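Local coordinates for tyrosinase (Aspergillus oryzae, PDB 6JU8), which probably oxidises L-tyrosine and L-dopa to L-dopaquinone with molecular oxygen at a pair of copper ions, a reaction of melanin biosynthesis, at residues A[62-71]-A[106-117]. The protein carries 1 engineered substitution. Sequence-based numbering, arbitrary orientation.
Sequences LSYFRLAGIH and WHRVYVTLYEQV. With CU (copper (II) ion), chain C.
Leu62 lies nearest Val117 and His71 nearest Tyr110, as helix 64-69 runs nearly antiparallel (170°) to residues 106-117 of helix 103-129, the segment axes coming within 11.2 Å. The pair illustrates how a metal site is assembled from separate chain segments: His71 NE2 binds a copper ion at 2.1 Å and His107 NE2 at 2.0 Å, their rings meeting rim to rim. With His98 they form one of the two three-histidine sites of the type 3 dinuclear centre of tyrosinases, and a water also binds the metal. Trp106 CE3 lies over the centre of the His107 ring. Tyr110 sets CG anti to the backbone N (chi1 -165°), which carries its ring across to Leu67 O, where its OH gives a hydrogen bond of 2.7 Å; Ile70 N reaches that oxygen from the opposite face of the carbonyl plane. The same hydroxyl packs on His71 CB (3.3 Å), part of a copper ligand. Ile70 divides its branches: CG2 meets the edge of the Trp106 ring, and CD1 reaches Leu113 CD2 tip to tip (3.6 Å). Leu67 extends the apolar seam to Leu113 and Val117. Helix 41-55 packs against Tyr64, Tyr114 and Val117, whereas helix 371-389, bearing His376 of the second copper site, borders Arg108 and Val111.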
loop_
_atom_site.group_PDB
_atom_site.type_symbol
_atom_site.label_atom_id
_atom_site.label_comp_id
_atom_site.label_asym_id
_atom_site.label_seq_id
_atom_site.Cartn_x
_atom_site.Cartn_y
_atom_site.Cartn_z
ATOM N N LEU A 62 25.895 6.943 11.879
ATOM C CA LEU A 62 25.773 6.032 10.726
ATOM C C LEU A 62 24.481 5.219 10.759
ATOM O O LEU A 62 24.372 4.220 10.035
ATOM C CB LEU A 62 27.008 5.116 10.654
ATOM C CG LEU A 62 28.364 5.826 10.610
ATOM C CD1 LEU A 62 29.485 4.808 10.438
ATOM C CD2 LEU A 62 28.425 6.848 9.468
ATOM N N SER A 63 23.520 5.634 11.589
ATOM C CA SER A 63 22.180 5.051 11.488
ATOM C C SER A 63 21.496 5.552 10.222
ATOM O O SER A 63 21.817 6.639 9.706
ATOM C CB SER A 63 21.319 5.412 12.694
ATOM O OG SER A 63 21.138 6.827 12.792
ATOM N N TYR A 64 20.503 4.801 9.736
ATOM C CA TYR A 64 19.773 5.283 8.564
ATOM C C TYR A 64 19.154 6.650 8.787
ATOM O O TYR A 64 19.243 7.557 7.943
ATOM C CB TYR A 64 18.690 4.258 8.198
ATOM C CG TYR A 64 17.988 4.604 6.891
ATOM C CD1 TYR A 64 18.466 4.130 5.668
ATOM C CD2 TYR A 64 16.846 5.395 6.904
ATOM C CE1 TYR A 64 17.817 4.440 4.485
ATOM C CE2 TYR A 64 16.186 5.724 5.722
ATOM C CZ TYR A 64 16.691 5.249 4.528
ATOM O OH TYR A 64 16.035 5.569 3.354
ATOM N N PHE A 65 18.516 6.827 9.950
ATOM C CA PHE A 65 17.867 8.094 10.233
ATOM C C PHE A 65 18.879 9.240 10.120
ATOM O O PHE A 65 18.633 10.274 9.517
ATOM C CB PHE A 65 17.229 8.111 11.636
ATOM C CG PHE A 65 16.511 9.408 11.914
ATOM C CD1 PHE A 65 17.209 10.546 12.311
ATOM C CD2 PHE A 65 15.122 9.488 11.769
ATOM C CE1 PHE A 65 16.558 11.752 12.544
ATOM C CE2 PHE A 65 14.474 10.684 11.990
ATOM C CZ PHE A 65 15.176 11.800 12.395
ATOM N N ARG A 66 20.057 9.078 10.739
ATOM C CA ARG A 66 21.018 10.177 10.727
ATOM C C ARG A 66 21.630 10.385 9.354
ATOM O O ARG A 66 21.943 11.528 8.988
ATOM C CB ARG A 66 22.093 9.936 11.785
ATOM C CG ARG A 66 21.599 9.978 13.221
ATOM C CD ARG A 66 21.219 11.375 13.696
ATOM N NE ARG A 66 22.279 12.367 13.500
ATOM C CZ ARG A 66 23.356 12.474 14.255
ATOM N NH1 ARG A 66 23.575 11.631 15.264
ATOM N NH2 ARG A 66 24.277 13.408 13.994
ATOM N N LEU A 67 21.850 9.332 8.576
ATOM C CA LEU A 67 22.337 9.505 7.206
ATOM C C LEU A 67 21.322 10.215 6.324
ATOM O O LEU A 67 21.677 11.165 5.609
ATOM C CB LEU A 67 22.683 8.134 6.605
ATOM C CG LEU A 67 23.880 7.457 7.271
ATOM C CD1 LEU A 67 23.976 6.018 6.805
ATOM C CD2 LEU A 67 25.160 8.227 6.935
ATOM N N ALA A 68 20.052 9.811 6.404
ATOM C CA ALA A 68 18.984 10.536 5.722
ATOM C C ALA A 68 18.867 11.968 6.234
ATOM O O ALA A 68 18.546 12.894 5.484
ATOM C CB ALA A 68 17.669 9.808 5.913
ATOM N N GLY A 69 19.154 12.181 7.521
ATOM C CA GLY A 69 19.048 13.505 8.105
ATOM C C GLY A 69 20.069 14.468 7.556
ATOM O O GLY A 69 19.877 15.683 7.646
ATOM N N ILE A 70 21.152 13.990 6.945
ATOM C CA ILE A 70 22.112 14.928 6.336
ATOM C C ILE A 70 21.430 15.800 5.319
ATOM O O ILE A 70 21.742 16.991 5.183
ATOM C CB ILE A 70 23.264 14.122 5.682
ATOM C CG1 ILE A 70 24.146 13.450 6.745
ATOM C CG2 ILE A 70 24.083 15.020 4.774
ATOM C CD1 ILE A 70 25.085 12.398 6.212
ATOM N N HIS A 71 20.522 15.210 4.550
ATOM C CA HIS A 71 19.930 15.876 3.390
ATOM C C HIS A 71 19.056 17.060 3.800
ATOM O O HIS A 71 19.073 18.084 3.134
ATOM C CB HIS A 71 19.104 14.843 2.633
ATOM C CG HIS A 71 18.537 15.279 1.331
ATOM N ND1 HIS A 71 17.189 15.588 1.224
ATOM C CD2 HIS A 71 19.074 15.474 0.112
ATOM C CE1 HIS A 71 16.951 15.938 -0.045
ATOM N NE2 HIS A 71 18.066 15.878 -0.737
ATOM N N TRP A 106 27.531 17.310 -5.036
ATOM C CA TRP A 106 27.160 17.043 -3.628
ATOM C C TRP A 106 26.502 15.684 -3.533
ATOM O O TRP A 106 26.821 14.858 -2.660
ATOM C CB TRP A 106 26.240 18.179 -3.105
ATOM C CG TRP A 106 26.013 18.004 -1.626
ATOM C CD1 TRP A 106 26.764 18.575 -0.634
ATOM C CD2 TRP A 106 25.014 17.221 -0.984
ATOM N NE1 TRP A 106 26.294 18.191 0.613
ATOM C CE2 TRP A 106 25.220 17.354 0.408
ATOM C CE3 TRP A 106 23.971 16.398 -1.448
ATOM C CZ2 TRP A 106 24.414 16.701 1.344
ATOM C CZ3 TRP A 106 23.171 15.761 -0.514
ATOM C CH2 TRP A 106 23.393 15.907 0.873
ATOM N N HIS A 107 25.540 15.405 -4.433
ATOM C CA HIS A 107 24.833 14.129 -4.346
ATOM C C HIS A 107 25.708 12.958 -4.738
ATOM O O HIS A 107 25.492 11.853 -4.199
ATOM C CB HIS A 107 23.547 14.182 -5.189
ATOM C CG HIS A 107 22.490 15.025 -4.558
ATOM N ND1 HIS A 107 22.387 16.402 -4.716
ATOM C CD2 HIS A 107 21.474 14.701 -3.724
ATOM C CE1 HIS A 107 21.345 16.860 -4.021
ATOM N NE2 HIS A 107 20.777 15.845 -3.395
ATOM N N ARG A 108 26.718 13.135 -5.589
ATOM C CA ARG A 108 27.643 12.055 -5.908
ATOM C C ARG A 108 28.312 11.580 -4.629
ATOM O O ARG A 108 28.427 10.366 -4.388
ATOM C CB ARG A 108 28.672 12.533 -6.940
ATOM C CG ARG A 108 29.759 11.474 -7.217
ATOM C CD ARG A 108 30.527 11.769 -8.508
ATOM N NE ARG A 108 29.701 11.517 -9.680
ATOM C CZ ARG A 108 29.976 11.864 -10.922
ATOM N NH1 ARG A 108 31.100 12.489 -11.261
ATOM N NH2 ARG A 108 29.094 11.576 -11.882
ATOM N N VAL A 109 28.773 12.529 -3.798
ATOM C CA VAL A 109 29.427 12.142 -2.541
ATOM C C VAL A 109 28.423 11.520 -1.589
ATOM O O VAL A 109 28.721 10.520 -0.905
ATOM C CB VAL A 109 30.129 13.355 -1.900
ATOM C CG1 VAL A 109 30.835 12.931 -0.603
ATOM C CG2 VAL A 109 31.164 14.009 -2.815
ATOM N N TYR A 110 27.207 12.058 -1.509
ATOM C CA TYR A 110 26.187 11.536 -0.585
ATOM C C TYR A 110 25.866 10.087 -0.895
ATOM O O TYR A 110 25.793 9.261 0.035
ATOM C CB TYR A 110 24.940 12.396 -0.716
ATOM C CG TYR A 110 23.893 12.274 0.363
ATOM C CD1 TYR A 110 24.190 11.982 1.683
ATOM C CD2 TYR A 110 22.551 12.493 0.033
ATOM C CE1 TYR A 110 23.206 11.900 2.656
ATOM C CE2 TYR A 110 21.550 12.453 0.998
ATOM C CZ TYR A 110 21.882 12.132 2.308
ATOM O OH TYR A 110 20.861 12.096 3.233
ATOM N N VAL A 111 25.675 9.769 -2.180
ATOM C CA VAL A 111 25.352 8.382 -2.559
ATOM C C VAL A 111 26.521 7.454 -2.219
ATOM O O VAL A 111 26.311 6.328 -1.759
ATOM C CB VAL A 111 25.013 8.311 -4.050
ATOM C CG1 VAL A 111 24.885 6.852 -4.533
ATOM C CG2 VAL A 111 23.709 9.051 -4.338
ATOM N N THR A 112 27.752 7.924 -2.406
ATOM C CA THR A 112 28.931 7.121 -2.096
ATOM C C THR A 112 29.036 6.885 -0.593
ATOM O O THR A 112 29.413 5.791 -0.152
ATOM C CB THR A 112 30.190 7.843 -2.593
ATOM O OG1 THR A 112 30.132 7.911 -4.025
ATOM C CG2 THR A 112 31.465 7.085 -2.243
ATOM N N LEU A 113 28.701 7.865 0.236
ATOM C CA LEU A 113 28.672 7.656 1.684
ATOM C C LEU A 113 27.735 6.500 2.029
ATOM O O LEU A 113 28.073 5.617 2.813
ATOM C CB LEU A 113 28.229 8.946 2.386
ATOM C CG LEU A 113 27.796 8.865 3.839
ATOM C CD1 LEU A 113 28.932 8.385 4.745
ATOM C CD2 LEU A 113 27.264 10.204 4.347
ATOM N N TYR A 114 26.523 6.526 1.474
ATOM C CA TYR A 114 25.521 5.495 1.775
ATOM C C TYR A 114 26.043 4.121 1.359
ATOM O O TYR A 114 25.956 3.163 2.122
ATOM C CB TYR A 114 24.261 5.811 1.012
ATOM C CG TYR A 114 23.004 5.022 1.252
ATOM C CD1 TYR A 114 22.344 5.026 2.467
ATOM C CD2 TYR A 114 22.437 4.297 0.201
ATOM C CE1 TYR A 114 21.171 4.314 2.676
ATOM C CE2 TYR A 114 21.258 3.605 0.390
ATOM C CZ TYR A 114 20.634 3.609 1.619
ATOM O OH TYR A 114 19.454 2.929 1.775
ATOM N N GLU A 115 26.565 4.065 0.136
ATOM C CA GLU A 115 27.129 2.810 -0.370
ATOM C C GLU A 115 28.244 2.281 0.524
ATOM O O GLU A 115 28.322 1.067 0.786
ATOM C CB GLU A 115 27.654 3.046 -1.786
ATOM C CG GLU A 115 28.312 1.862 -2.467
ATOM C CD GLU A 115 28.749 2.245 -3.871
ATOM O OE1 GLU A 115 28.139 1.772 -4.837
ATOM O OE2 GLU A 115 29.690 3.069 -3.991
ATOM N N GLN A 116 29.110 3.196 0.992
ATOM C CA GLN A 116 30.243 2.762 1.800
ATOM C C GLN A 116 29.763 2.235 3.144
ATOM O O GLN A 116 30.267 1.234 3.645
ATOM C CB GLN A 116 31.204 3.941 2.003
ATOM C CG GLN A 116 32.462 3.565 2.799
ATOM C CD GLN A 116 33.391 4.749 2.977
ATOM O OE1 GLN A 116 33.524 5.584 2.088
ATOM N NE2 GLN A 116 34.028 4.856 4.133
ATOM N N VAL A 117 28.830 2.945 3.774
ATOM C CA VAL A 117 28.291 2.510 5.067
ATOM C C VAL A 117 27.644 1.143 4.946
ATOM O O VAL A 117 27.803 0.266 5.807
ATOM C CB VAL A 117 27.298 3.551 5.618
ATOM C CG1 VAL A 117 26.538 3.007 6.817
ATOM C CG2 VAL A 117 28.073 4.827 5.973
HETATM CU CU CU C . 19.068 16.416 -2.536
HETATM O O HOH W 1 17.602 15.560 -3.449
#